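Local coordinates for CRISPR-associated protein, Cse1 family (Acidimicrobium ferrooxidans, PDB 4H3T) that probably serves as the large subunit of a type I-E Cascade complex, which recognises invading DNA in CRISPR immunity, at residues Trp98-Phe112 against Asp233-Thr245. The protein carries 1 engineered substitution. Sequence-based numbering, arbitrary orientation.
With GOL (glycerol), chain B.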
# COMPACT_ATOMS: atom_id res chain seq x y z
N TRP A 98 -6.12 5.78 29.50
CA TRP A 98 -5.62 6.72 28.51
C TRP A 98 -6.65 7.57 27.82
O TRP A 98 -6.25 8.40 26.97
CB TRP A 98 -4.86 5.91 27.45
CG TRP A 98 -3.60 5.31 28.01
CD1 TRP A 98 -3.40 4.01 28.38
CD2 TRP A 98 -2.45 6.03 28.44
NE1 TRP A 98 -2.16 3.87 28.95
CE2 TRP A 98 -1.55 5.10 28.99
CE3 TRP A 98 -2.09 7.39 28.41
CZ2 TRP A 98 -0.30 5.47 29.49
CZ3 TRP A 98 -0.86 7.76 28.91
CH2 TRP A 98 0.03 6.81 29.43
N ARG A 99 -7.92 7.44 28.15
CA ARG A 99 -8.88 8.21 27.35
C ARG A 99 -8.75 9.73 27.52
O ARG A 99 -9.14 10.42 26.59
CB ARG A 99 -10.30 7.78 27.53
CG ARG A 99 -10.92 8.19 28.80
CD ARG A 99 -12.17 7.38 29.06
NE ARG A 99 -13.23 7.60 28.07
CZ ARG A 99 -14.45 7.06 28.12
NH1 ARG A 99 -14.77 6.22 29.10
NH2 ARG A 99 -15.36 7.35 27.20
N HIS A 100 -8.05 10.23 28.55
CA HIS A 100 -7.75 11.68 28.66
C HIS A 100 -6.82 12.14 27.48
O HIS A 100 -6.64 13.34 27.23
CB HIS A 100 -7.11 11.99 30.03
CG HIS A 100 -5.73 11.41 30.21
ND1 HIS A 100 -5.53 10.05 30.50
CD2 HIS A 100 -4.51 12.02 30.21
CE1 HIS A 100 -4.22 9.87 30.60
NE2 HIS A 100 -3.56 11.02 30.40
N ARG A 101 -6.25 11.18 26.75
CA ARG A 101 -5.40 11.46 25.59
C ARG A 101 -6.08 11.20 24.25
O ARG A 101 -5.44 11.50 23.22
CB ARG A 101 -4.11 10.64 25.69
CG ARG A 101 -3.27 10.98 26.93
CD ARG A 101 -2.71 12.42 26.93
NE ARG A 101 -1.81 12.67 25.77
CZ ARG A 101 -0.49 12.55 25.77
NH1 ARG A 101 0.16 12.15 26.87
NH2 ARG A 101 0.20 12.79 24.66
N PHE A 102 -7.34 10.70 24.24
CA PHE A 102 -8.09 10.41 23.02
C PHE A 102 -9.17 11.44 22.70
O PHE A 102 -9.98 11.19 21.82
CB PHE A 102 -8.72 9.02 23.11
CG PHE A 102 -7.69 7.96 22.85
CD1 PHE A 102 -7.34 7.61 21.56
CD2 PHE A 102 -7.05 7.32 23.90
CE1 PHE A 102 -6.35 6.68 21.32
CE2 PHE A 102 -6.04 6.40 23.67
CZ PHE A 102 -5.72 6.06 22.38
N ASP A 103 -9.14 12.60 23.33
CA ASP A 103 -10.11 13.66 23.03
C ASP A 103 -9.52 14.52 21.88
O ASP A 103 -8.50 15.20 22.01
CB ASP A 103 -10.49 14.44 24.32
CG ASP A 103 -11.50 15.59 24.17
OD1 ASP A 103 -12.10 15.75 23.08
OD2 ASP A 103 -11.66 16.36 25.13
N LEU A 104 -10.23 14.52 20.75
CA LEU A 104 -9.85 15.32 19.59
C LEU A 104 -9.80 16.84 19.88
O LEU A 104 -9.05 17.56 19.24
CB LEU A 104 -10.85 15.07 18.44
CG LEU A 104 -10.40 15.43 17.03
CD1 LEU A 104 -9.25 14.54 16.57
CD2 LEU A 104 -11.57 15.34 16.05
N PHE A 105 -10.64 17.33 20.81
CA PHE A 105 -10.71 18.75 21.14
C PHE A 105 -10.29 19.05 22.58
O PHE A 105 -10.65 20.09 23.10
CB PHE A 105 -12.12 19.29 20.87
CG PHE A 105 -12.64 18.93 19.48
CD1 PHE A 105 -11.87 19.16 18.35
CD2 PHE A 105 -13.88 18.34 19.33
CE1 PHE A 105 -12.37 18.86 17.07
CE2 PHE A 105 -14.41 18.11 18.06
CZ PHE A 105 -13.65 18.35 16.94
N SER A 106 -9.43 18.20 23.18
CA SER A 106 -8.90 18.48 24.52
C SER A 106 -8.15 19.81 24.48
O SER A 106 -7.45 20.08 23.51
CB SER A 106 -7.97 17.37 24.99
OG SER A 106 -7.25 17.76 26.15
N LYS A 107 -8.31 20.64 25.49
CA LYS A 107 -7.57 21.91 25.52
C LYS A 107 -6.08 21.70 25.91
O LYS A 107 -5.25 22.50 25.55
CB LYS A 107 -8.26 22.92 26.47
CG LYS A 107 -9.39 23.70 25.73
CD LYS A 107 -9.78 25.02 26.39
CE LYS A 107 -10.84 24.90 27.47
NZ LYS A 107 -11.16 26.23 28.05
N GLU A 108 -5.74 20.60 26.54
CA GLU A 108 -4.36 20.34 26.93
C GLU A 108 -3.72 19.24 26.10
O GLU A 108 -2.55 19.36 25.77
CB GLU A 108 -4.35 19.99 28.44
CG GLU A 108 -2.99 19.61 28.97
CD GLU A 108 -2.87 19.43 30.48
OE1 GLU A 108 -3.91 19.20 31.14
OE2 GLU A 108 -1.72 19.43 30.97
N PHE A 109 -4.44 18.14 25.79
CA PHE A 109 -3.87 17.01 25.08
C PHE A 109 -4.65 16.64 23.81
O PHE A 109 -5.08 15.49 23.68
CB PHE A 109 -3.88 15.81 26.01
CG PHE A 109 -3.21 15.99 27.33
CD1 PHE A 109 -1.83 15.94 27.43
CD2 PHE A 109 -3.95 16.08 28.50
CE1 PHE A 109 -1.19 16.03 28.67
CE2 PHE A 109 -3.32 16.19 29.74
CZ PHE A 109 -1.94 16.16 29.82
N PRO A 110 -4.97 17.60 22.93
CA PRO A 110 -5.73 17.22 21.73
C PRO A 110 -5.02 16.09 20.98
O PRO A 110 -3.82 16.15 20.71
CB PRO A 110 -5.86 18.50 20.95
CG PRO A 110 -4.74 19.35 21.42
CD PRO A 110 -4.50 18.99 22.86
N PHE A 111 -5.80 15.04 20.65
CA PHE A 111 -5.27 13.85 20.00
C PHE A 111 -4.56 14.17 18.69
O PHE A 111 -5.15 14.80 17.82
CB PHE A 111 -6.41 12.86 19.73
CG PHE A 111 -5.95 11.58 19.06
CD1 PHE A 111 -5.41 10.55 19.80
CD2 PHE A 111 -6.07 11.41 17.69
CE1 PHE A 111 -4.98 9.38 19.19
CE2 PHE A 111 -5.68 10.20 17.08
CZ PHE A 111 -5.15 9.20 17.85
N PHE A 112 -3.30 13.74 18.55
CA PHE A 112 -2.45 13.91 17.38
C PHE A 112 -2.28 15.38 17.00
O PHE A 112 -1.96 15.73 15.82
CB PHE A 112 -2.99 13.06 16.20
CG PHE A 112 -2.51 11.63 16.13
CD1 PHE A 112 -2.15 10.93 17.28
CD2 PHE A 112 -2.34 11.01 14.90
CE1 PHE A 112 -1.62 9.63 17.18
CE2 PHE A 112 -1.86 9.70 14.82
CZ PHE A 112 -1.60 8.99 15.97
N ASP A 233 8.09 0.27 24.25
CA ASP A 233 7.77 0.92 22.95
C ASP A 233 6.35 1.48 23.02
O ASP A 233 5.40 0.72 22.95
CB ASP A 233 7.94 -0.09 21.81
CG ASP A 233 7.32 0.33 20.50
OD1 ASP A 233 7.39 1.54 20.16
OD2 ASP A 233 6.75 -0.55 19.82
N VAL A 234 6.20 2.79 23.23
CA VAL A 234 4.89 3.35 23.46
C VAL A 234 4.45 4.30 22.30
O VAL A 234 5.24 4.98 21.68
CB VAL A 234 4.77 4.02 24.87
CG1 VAL A 234 5.17 3.04 25.98
CG2 VAL A 234 5.58 5.30 24.99
N PRO A 235 3.15 4.38 22.08
CA PRO A 235 2.64 5.25 21.01
C PRO A 235 2.62 6.72 21.42
O PRO A 235 2.78 7.05 22.59
CB PRO A 235 1.23 4.70 20.79
CG PRO A 235 0.84 4.18 22.10
CD PRO A 235 2.05 3.62 22.71
N ALA A 236 2.35 7.58 20.45
CA ALA A 236 2.40 9.02 20.59
C ALA A 236 1.52 9.56 21.75
O ALA A 236 1.96 10.48 22.44
CB ALA A 236 2.03 9.70 19.29
N TRP A 237 0.33 9.00 21.93
CA TRP A 237 -0.61 9.44 22.98
C TRP A 237 -0.19 9.00 24.37
O TRP A 237 -0.77 9.50 25.30
CB TRP A 237 -2.06 8.99 22.71
CG TRP A 237 -2.23 7.53 22.62
CD1 TRP A 237 -2.23 6.62 23.64
CD2 TRP A 237 -2.24 6.77 21.41
NE1 TRP A 237 -2.38 5.37 23.15
CE2 TRP A 237 -2.33 5.42 21.77
CE3 TRP A 237 -2.24 7.12 20.05
CZ2 TRP A 237 -2.37 4.41 20.82
CZ3 TRP A 237 -2.27 6.11 19.12
CH2 TRP A 237 -2.41 4.77 19.51
N GLU A 238 0.83 8.13 24.54
CA GLU A 238 1.39 7.81 25.85
C GLU A 238 2.59 8.66 26.09
O GLU A 238 3.06 8.70 27.18
CB GLU A 238 1.77 6.32 25.98
CG GLU A 238 0.55 5.42 25.95
CD GLU A 238 0.86 4.00 26.33
OE1 GLU A 238 1.77 3.78 27.16
OE2 GLU A 238 0.20 3.09 25.80
N ARG A 239 3.12 9.31 25.07
CA ARG A 239 4.30 10.16 25.25
C ARG A 239 3.86 11.58 25.63
O ARG A 239 2.68 11.94 25.53
CB ARG A 239 5.13 10.13 23.94
CG ARG A 239 5.59 8.71 23.60
CD ARG A 239 5.94 8.50 22.10
NE ARG A 239 7.38 8.58 21.93
CZ ARG A 239 8.23 7.56 21.98
NH1 ARG A 239 9.53 7.78 21.86
NH2 ARG A 239 7.79 6.32 22.10
N ASP A 240 4.78 12.37 26.10
CA ASP A 240 4.51 13.77 26.36
C ASP A 240 4.02 14.44 25.06
O ASP A 240 4.56 14.15 23.98
CB ASP A 240 5.76 14.51 26.80
CG ASP A 240 6.28 14.12 28.16
OD1 ASP A 240 5.50 13.57 28.97
OD2 ASP A 240 7.48 14.34 28.41
N PRO A 241 3.02 15.31 25.17
CA PRO A 241 2.55 16.02 23.98
C PRO A 241 3.69 16.83 23.36
O PRO A 241 4.55 17.34 24.07
CB PRO A 241 1.44 16.95 24.52
CG PRO A 241 1.62 16.96 25.98
CD PRO A 241 2.29 15.73 26.39
N LEU A 242 3.63 16.99 22.06
CA LEU A 242 4.66 17.72 21.31
C LEU A 242 4.34 19.23 21.15
O LEU A 242 3.26 19.71 21.48
CB LEU A 242 4.83 17.04 19.95
CG LEU A 242 5.25 15.56 20.06
CD1 LEU A 242 5.40 14.91 18.73
CD2 LEU A 242 6.55 15.38 20.84
N GLY A 243 5.36 19.97 20.78
CA GLY A 243 5.29 21.40 20.58
C GLY A 243 5.58 21.72 19.12
O GLY A 243 5.66 20.81 18.29
N PRO A 244 5.87 23.00 18.81
CA PRO A 244 6.21 23.39 17.42
C PRO A 244 7.58 22.93 16.91
O PRO A 244 7.79 22.92 15.70
CB PRO A 244 6.15 24.91 17.46
CG PRO A 244 6.38 25.28 18.88
CD PRO A 244 5.84 24.17 19.72
N THR A 245 8.49 22.49 17.79
CA THR A 245 9.82 22.04 17.41
C THR A 245 9.72 20.61 16.88
O THR A 245 8.78 19.88 17.24
CB THR A 245 10.77 22.17 18.57
OG1 THR A 245 10.29 21.32 19.60
CG2 THR A 245 10.87 23.60 19.08
C1 GOL B . -0.51 12.75 20.66
O1 GOL B . -1.90 12.44 20.83
C2 GOL B . -0.28 14.22 20.93
O2 GOL B . -0.38 14.50 22.34
C3 GOL B . 1.04 14.69 20.36
O3 GOL B . 1.22 16.11 20.43
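Bends at chi2 and chi3 (-61°) fold the Arg101 side chain back over the 236-241 segment, while Trp237, its CG set between backbone N and carbonyl carbon (chi1 59°), turns its indole toward Phe102. Arginine suits the first place because its flat end carries several N-H groups: Arg101 NH1 and NH2 grip one oxygen end-on, Arg239 O, at 2.9 and 2.8 Å, and NH2 also donates a hydrogen bond to O2 of a glycerol probably picked up during crystallisation. Trp237 O lies over the guanidinium face, 3.1 Å from Arg101 CZ, too poorly angled for a hydrogen bond. Replacing Arg101 by alanine removes both donors to Arg239 O, and the 236-241 segment would probably be less firmly tied to 98-112. Tryptophan offers a broad surface: Phe102 directs its edge at one indole face, planes 50° apart, and Phe112 CE1 meets the indole edge. Glutamate suits its place by lending Glu238 CG to the Trp98 six-membered ring, 3.6 Å from the centroid, and OE2 to an Arg66 salt bridge and a Tyr94 OH hydrogen bond. Segment 98-112 leaves helix 88-98 through a short 3-10 segment, 99-101; loop 233-245 leads to strand 248-249; Trp237 packs on Leu59 and Leu63 of helix 52-68, Phe112 on Leu164 of helix 157-170.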